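Local coordinates for kinesin-like protein KIF19 (Mus musculus, PDB 5GSZ) that walks toward microtubule plus ends as an ATP-driven kinesin-8 motor and depolymerises microtubules at ciliary tips, thereby setting the length of motile cilia, at residues Phe101-Thr106 against Met319-Ser324; Arg219-Leu224 against Ile249-Ser254. One frame throughout, in Å; residues are numbered along the deposited sequence.

Both contacts belong to the central mixed sheet of the kinesin motor domain, where strands 97-103 and 242-250 are neighbours; the probable hydrogen bond from Ala102 N to Ile249 O, at 2.9 Å, ties one contact to the other. Interaction 1 is buried and joins two parallel strands just where the chain enters the P-loop. Interaction 2 is partly buried and joins the antiparallel arms of a hairpin, at the end where the Asp250 side chain lies near the magnesium ion. A histidine ring adds to the backbone pairing in each, but with opposite chemistry: the ring of His322 donates to a carbonyl, whereas that of His221 accepts from a backbone amide.

Interaction 1 of 2, residues Phe101-Thr106 against Met319-Ser324; sequences FAYGPT and MIAHIS. With ADP (adenosine-5'-diphosphate), chain B.
Tyr103 O receives two donors from His322: the ring ND1 at 3.0 Å and, through a weak, bent bond, the backbone N. The ring bond is fairly straight at 158°, with the oxygen almost in the imidazole plane but the nitrogen standing above the carbonyl plane. CG of His322 lies beside its own backbone N (chi1 -62°), which folds the ring back along the strand, while NE2 is bonded to Thr113 OG1. Before this point the strands pair in parallel: Ile320 N meets Phe101 O at 2.7 Å and Tyr103 N meets Ile320 O at 2.9 Å. On the Phe101 and Tyr103 side of the sheet, the Met319 side chain, bent only at its last torsion, runs alongside Tyr103, its SD 4.8 Å from the Tyr103 ring centroid, an oblique Met-aromatic contact. On the other side, Ala102 CB rests 3.8 Å from His322 CE1. At Gly104 a CB would collide with His322 O, and Pro105 CD reaches that same oxygen at 3.4 Å. Pro105 and Thr106 then line the ADP pocket. With bonds at both ring nitrogens, His322 is probably fixed in rotation and protonated on ND1, linking the strand that leads into the P-loop to helix 110-114 beyond it.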
loop_
_atom_site.group_PDB
_atom_site.type_symbol
_atom_site.label_atom_id
_atom_site.label_comp_id
_atom_site.label_asym_id
_atom_site.label_seq_id
_atom_site.Cartn_x
_atom_site.Cartn_y
_atom_site.Cartn_z
ATOM N N PHE A 101 2.441 -0.488 1.284
ATOM C CA PHE A 101 1.233 0.305 1.102
ATOM C C PHE A 101 1.392 1.286 -0.039
ATOM O O PHE A 101 2.396 2.005 -0.113
ATOM C CB PHE A 101 0.901 1.150 2.327
ATOM C CG PHE A 101 0.777 0.381 3.562
ATOM C CD1 PHE A 101 -0.395 -0.311 3.845
ATOM C CD2 PHE A 101 1.814 0.369 4.474
ATOM C CE1 PHE A 101 -0.529 -1.026 5.029
ATOM C CE2 PHE A 101 1.705 -0.344 5.652
ATOM C CZ PHE A 101 0.531 -1.044 5.935
ATOM N N ALA A 102 0.364 1.363 -0.872
ATOM C CA ALA A 102 0.133 2.526 -1.718
ATOM C C ALA A 102 -0.849 3.438 -0.999
ATOM O O ALA A 102 -1.993 3.043 -0.748
ATOM C CB ALA A 102 -0.407 2.123 -3.089
ATOM N N TYR A 103 -0.404 4.647 -0.671
ATOM C CA TYR A 103 -1.218 5.603 0.067
ATOM C C TYR A 103 -1.352 6.903 -0.729
ATOM O O TYR A 103 -0.431 7.329 -1.434
ATOM C CB TYR A 103 -0.603 5.867 1.467
ATOM C CG TYR A 103 -1.213 7.004 2.273
ATOM C CD1 TYR A 103 -0.886 8.325 2.016
ATOM C CD2 TYR A 103 -2.115 6.742 3.312
ATOM C CE1 TYR A 103 -1.436 9.357 2.761
ATOM C CE2 TYR A 103 -2.672 7.762 4.058
ATOM C CZ TYR A 103 -2.330 9.074 3.782
ATOM O OH TYR A 103 -2.884 10.093 4.539
ATOM N N GLY A 104 -2.501 7.551 -0.588
ATOM C CA GLY A 104 -2.696 8.858 -1.159
ATOM C C GLY A 104 -4.131 9.076 -1.575
ATOM O O GLY A 104 -4.956 8.159 -1.565
ATOM N N PRO A 105 -4.453 10.311 -1.943
ATOM C CA PRO A 105 -5.824 10.632 -2.359
ATOM C C PRO A 105 -6.168 9.948 -3.675
ATOM O O PRO A 105 -5.290 9.573 -4.454
ATOM C CB PRO A 105 -5.799 12.153 -2.524
ATOM C CG PRO A 105 -4.521 12.606 -1.925
ATOM C CD PRO A 105 -3.561 11.473 -2.020
ATOM N N THR A 106 -7.468 9.784 -3.915
ATOM C CA THR A 106 -7.938 9.171 -5.155
ATOM C C THR A 106 -7.391 9.886 -6.389
ATOM O O THR A 106 -7.315 11.114 -6.438
ATOM C CB THR A 106 -9.465 9.181 -5.188
ATOM O OG1 THR A 106 -9.975 8.426 -4.080
ATOM C CG2 THR A 106 -9.986 8.577 -6.472
ATOM N N MET A 319 5.948 2.315 2.769
ATOM C CA MET A 319 4.810 3.114 2.334
ATOM C C MET A 319 5.201 3.931 1.119
ATOM O O MET A 319 6.250 4.580 1.116
ATOM C CB MET A 319 4.299 4.060 3.413
ATOM C CG MET A 319 3.202 4.954 2.858
ATOM S SD MET A 319 2.512 6.149 4.006
ATOM C CE MET A 319 3.963 7.087 4.412
ATOM N N ILE A 320 4.362 3.896 0.097
ATOM C CA ILE A 320 4.539 4.729 -1.078
ATOM C C ILE A 320 3.387 5.726 -1.102
ATOM O O ILE A 320 2.256 5.387 -1.480
ATOM C CB ILE A 320 4.590 3.906 -2.364
ATOM C CG1 ILE A 320 5.670 2.839 -2.261
ATOM C CG2 ILE A 320 4.847 4.814 -3.547
ATOM C CD1 ILE A 320 5.869 2.095 -3.566
ATOM N N ALA A 321 3.678 6.960 -0.690
ATOM C CA ALA A 321 2.717 8.049 -0.791
ATOM C C ALA A 321 2.672 8.610 -2.212
ATOM O O ALA A 321 3.696 8.693 -2.898
ATOM C CB ALA A 321 3.077 9.154 0.195
ATOM N N HIS A 322 1.478 9.025 -2.637
ATOM C CA HIS A 322 1.220 9.522 -3.988
ATOM C C HIS A 322 0.580 10.899 -3.942
ATOM O O HIS A 322 -0.329 11.133 -3.142
ATOM C CB HIS A 322 0.288 8.558 -4.744
ATOM C CG HIS A 322 0.867 7.191 -4.923
ATOM N ND1 HIS A 322 0.830 6.231 -3.934
ATOM C CD2 HIS A 322 1.518 6.632 -5.969
ATOM C CE1 HIS A 322 1.422 5.136 -4.370
ATOM N NE2 HIS A 322 1.854 5.355 -5.601
ATOM N N ILE A 323 1.036 11.811 -4.808
ATOM C CA ILE A 323 0.404 13.123 -4.952
ATOM C C ILE A 323 0.272 13.483 -6.424
ATOM O O ILE A 323 0.977 12.961 -7.293
ATOM C CB ILE A 323 1.150 14.289 -4.245
ATOM C CG1 ILE A 323 2.469 14.595 -4.954
ATOM C CG2 ILE A 323 1.339 14.025 -2.740
ATOM C CD1 ILE A 323 3.238 15.739 -4.345
ATOM N N SER A 324 -0.648 14.395 -6.682
ATOM C CA SER A 324 -0.703 15.146 -7.921
ATOM C C SER A 324 0.276 16.320 -7.861
ATOM O O SER A 324 0.511 16.892 -6.790
ATOM C CB SER A 324 -2.114 15.664 -8.162
ATOM O OG SER A 324 -2.163 16.505 -9.295
HETATM P PB ADP B . -5.639 5.834 -7.433
HETATM O O1B ADP B . -5.418 4.345 -7.578
HETATM O O2B ADP B . -4.756 6.408 -6.351
HETATM O O3B ADP B . -7.086 6.250 -7.423
HETATM P PA ADP B . -5.027 5.589 -10.157
HETATM O O1A ADP B . -3.621 5.110 -10.345
HETATM O O2A ADP B . -6.191 4.631 -10.127
HETATM O O3A ADP B . -5.109 6.491 -8.811
HETATM O "O5'" ADP B . -5.444 6.602 -11.328
HETATM C "C5'" ADP B . -4.592 7.598 -11.868
HETATM C "C4'" ADP B . -4.795 7.586 -13.368
HETATM O "O4'" ADP B . -3.613 8.131 -13.937
HETATM C "C3'" ADP B . -4.847 6.155 -13.835
HETATM O "O3'" ADP B . -5.493 6.180 -15.108
HETATM C "C2'" ADP B . -3.390 5.769 -13.974
HETATM O "O2'" ADP B . -3.206 4.846 -15.056
HETATM C "C1'" ADP B . -2.700 7.092 -14.288
HETATM N N9 ADP B . -1.448 7.272 -13.513
HETATM C C8 ADP B . -1.335 7.315 -12.166
HETATM N N7 ADP B . -0.049 7.506 -11.764
HETATM C C5 ADP B . 0.688 7.583 -12.886
HETATM C C6 ADP B . 2.114 7.757 -13.181
HETATM N N6 ADP B . 3.016 7.902 -12.178
HETATM N N1 ADP B . 2.477 7.772 -14.483
HETATM C C2 ADP B . 1.582 7.644 -15.474
HETATM N N3 ADP B . 0.266 7.461 -15.276
HETATM C C4 ADP B . -0.231 7.427 -14.027
#

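Interaction 2 of 2, residues Arg219-Leu224 against Ile249-Ser254; sequences RSHAVL and IDLAGS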
loop_
_atom_site.group_PDB
_atom_site.type_symbol
_atom_site.label_atom_id
_atom_site.label_comp_id
_atom_site.label_asym_id
_atom_site.label_seq_id
_atom_site.Cartn_x
_atom_site.Cartn_y
_atom_site.Cartn_z
ATOM N N ARG A 219 -13.214 3.836 -1.306
ATOM C CA ARG A 219 -13.158 3.258 0.028
ATOM C C ARG A 219 -12.789 1.780 0.014
ATOM O O ARG A 219 -13.078 1.060 0.972
ATOM C CB ARG A 219 -14.499 3.456 0.722
ATOM C CG ARG A 219 -15.163 4.777 0.392
ATOM C CD ARG A 219 -16.427 4.927 1.214
ATOM N NE ARG A 219 -16.273 4.248 2.495
ATOM C CZ ARG A 219 -15.906 4.851 3.619
ATOM N NH1 ARG A 219 -15.664 6.153 3.619
ATOM N NH2 ARG A 219 -15.778 4.154 4.736
ATOM N N SER A 220 -12.167 1.309 -1.049
ATOM C CA SER A 220 -11.873 -0.102 -1.223
ATOM C C SER A 220 -10.380 -0.316 -1.013
ATOM O O SER A 220 -9.567 0.200 -1.788
ATOM C CB SER A 220 -12.308 -0.561 -2.606
ATOM O OG SER A 220 -11.742 -1.816 -2.888
ATOM N N HIS A 221 -10.020 -1.042 0.061
ATOM C CA HIS A 221 -8.669 -1.576 0.221
ATOM C C HIS A 221 -8.527 -2.824 -0.624
ATOM O O HIS A 221 -9.388 -3.706 -0.576
ATOM C CB HIS A 221 -8.359 -1.968 1.662
ATOM C CG HIS A 221 -8.379 -0.841 2.642
ATOM N ND1 HIS A 221 -7.748 0.362 2.413
ATOM C CD2 HIS A 221 -8.890 -0.764 3.892
ATOM C CE1 HIS A 221 -7.903 1.146 3.464
ATOM N NE2 HIS A 221 -8.598 0.489 4.371
ATOM N N ALA A 222 -7.436 -2.931 -1.365
ATOM C CA ALA A 222 -7.133 -4.171 -2.067
ATOM C C ALA A 222 -5.878 -4.777 -1.450
ATOM O O ALA A 222 -4.840 -4.119 -1.357
ATOM C CB ALA A 222 -6.978 -3.933 -3.568
ATOM N N VAL A 223 -5.978 -6.011 -0.984
ATOM C CA VAL A 223 -4.846 -6.657 -0.343
ATOM C C VAL A 223 -4.454 -7.867 -1.166
ATOM O O VAL A 223 -5.271 -8.769 -1.397
ATOM C CB VAL A 223 -5.133 -7.055 1.109
ATOM C CG1 VAL A 223 -3.841 -7.517 1.745
ATOM C CG2 VAL A 223 -5.741 -5.874 1.903
ATOM N N LEU A 224 -3.213 -7.871 -1.621
ATOM C CA LEU A 224 -2.586 -9.043 -2.205
ATOM C C LEU A 224 -1.579 -9.584 -1.184
ATOM O O LEU A 224 -0.640 -8.877 -0.782
ATOM C CB LEU A 224 -1.921 -8.682 -3.536
ATOM C CG LEU A 224 -1.258 -9.864 -4.233
ATOM C CD1 LEU A 224 -2.328 -10.784 -4.726
ATOM C CD2 LEU A 224 -0.380 -9.405 -5.375
ATOM N N ILE A 249 -0.560 -3.790 -0.571
ATOM C CA ILE A 249 -1.847 -3.177 -0.287
ATOM C C ILE A 249 -2.039 -1.930 -1.133
ATOM O O ILE A 249 -1.169 -1.051 -1.172
ATOM C CB ILE A 249 -1.994 -2.865 1.206
ATOM C CG1 ILE A 249 -1.885 -4.177 1.988
ATOM C CG2 ILE A 249 -3.331 -2.160 1.458
ATOM C CD1 ILE A 249 -1.557 -3.996 3.447
ATOM N N ASP A 250 -3.188 -1.881 -1.817
ATOM C CA ASP A 250 -3.722 -0.710 -2.496
ATOM C C ASP A 250 -4.799 -0.115 -1.590
ATOM O O ASP A 250 -5.933 -0.593 -1.573
ATOM C CB ASP A 250 -4.290 -1.117 -3.849
ATOM C CG ASP A 250 -4.716 0.080 -4.698
ATOM O OD1 ASP A 250 -4.290 1.218 -4.409
ATOM O OD2 ASP A 250 -5.480 -0.124 -5.666
ATOM N N LEU A 251 -4.451 0.929 -0.846
ATOM C CA LEU A 251 -5.321 1.429 0.211
ATOM C C LEU A 251 -6.548 2.144 -0.350
ATOM O O LEU A 251 -6.656 2.443 -1.544
ATOM C CB LEU A 251 -4.585 2.401 1.131
ATOM C CG LEU A 251 -3.551 1.847 2.095
ATOM C CD1 LEU A 251 -2.875 2.953 2.868
ATOM C CD2 LEU A 251 -4.231 0.900 3.031
ATOM N N ALA A 252 -7.479 2.436 0.554
ATOM C CA ALA A 252 -8.524 3.391 0.254
ATOM C C ALA A 252 -7.913 4.783 0.101
ATOM O O ALA A 252 -6.774 5.040 0.505
ATOM C CB ALA A 252 -9.597 3.368 1.344
ATOM N N GLY A 253 -8.670 5.680 -0.527
ATOM C CA GLY A 253 -8.172 7.021 -0.751
ATOM C C GLY A 253 -8.062 7.810 0.542
ATOM O O GLY A 253 -8.844 7.635 1.475
ATOM N N SER A 254 -7.063 8.697 0.589
ATOM C CA SER A 254 -6.802 9.457 1.811
ATOM C C SER A 254 -7.979 10.335 2.230
ATOM O O SER A 254 -8.116 10.652 3.414
ATOM C CB SER A 254 -5.576 10.336 1.618
ATOM O OG SER A 254 -4.474 9.536 1.326
#
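Ala222 and Asp250 form an antiparallel hydrogen-bonded pair, with Ala222 N to Asp250 O and Asp250 N to Ala222 O both at 2.8 Å, and the next pair, Val223 with Ile249, is non-hydrogen-bonded. This is the hairpin of strands 220-232 and 242-250 in the kinesin motor domain, at the end where Asp250-Leu251-Ala252-Gly253 supplies the DxxG sequence of switch II. Past Asp250 the pairing is carried on by a side chain: ND1 of His221 accepts from Ala252 N at 2.8 Å, the bond bent to 146° and the amide tilted 26° from the ring plane. With CG set beside the backbone N (chi1 -63°), the ring swings across to the neighbouring segment. There CD2 of Leu251 lies 3.6 Å from ND1 of His221, and CB of Ala252 meets CE1 of the same ring. Were His221 replaced by an alanine, the Ala252 amide would probably lose this acceptor, and the side chains of Leu251 and Ala252 their contact with the ring, freeing the start of the switch II loop to shift. Val223 and Ile249 lie side by side on the same side of the sheet, their CG1 atoms in contact, while Leu303 and Leu307 of helix 302-307 pack against Ile249. On the opposite side, CB of Ala222 touches CB of Asp250. The Asp250 side chain comes, at its nearest atom, to about 4 Å from the magnesium ion; its OD2 is hydrogen-bonded to Thr111 OG1 of the P-loop and salt-bridged to Arg206 NH1. At the far end, CB of Ala252 sits 3.8 Å from CA of Arg219.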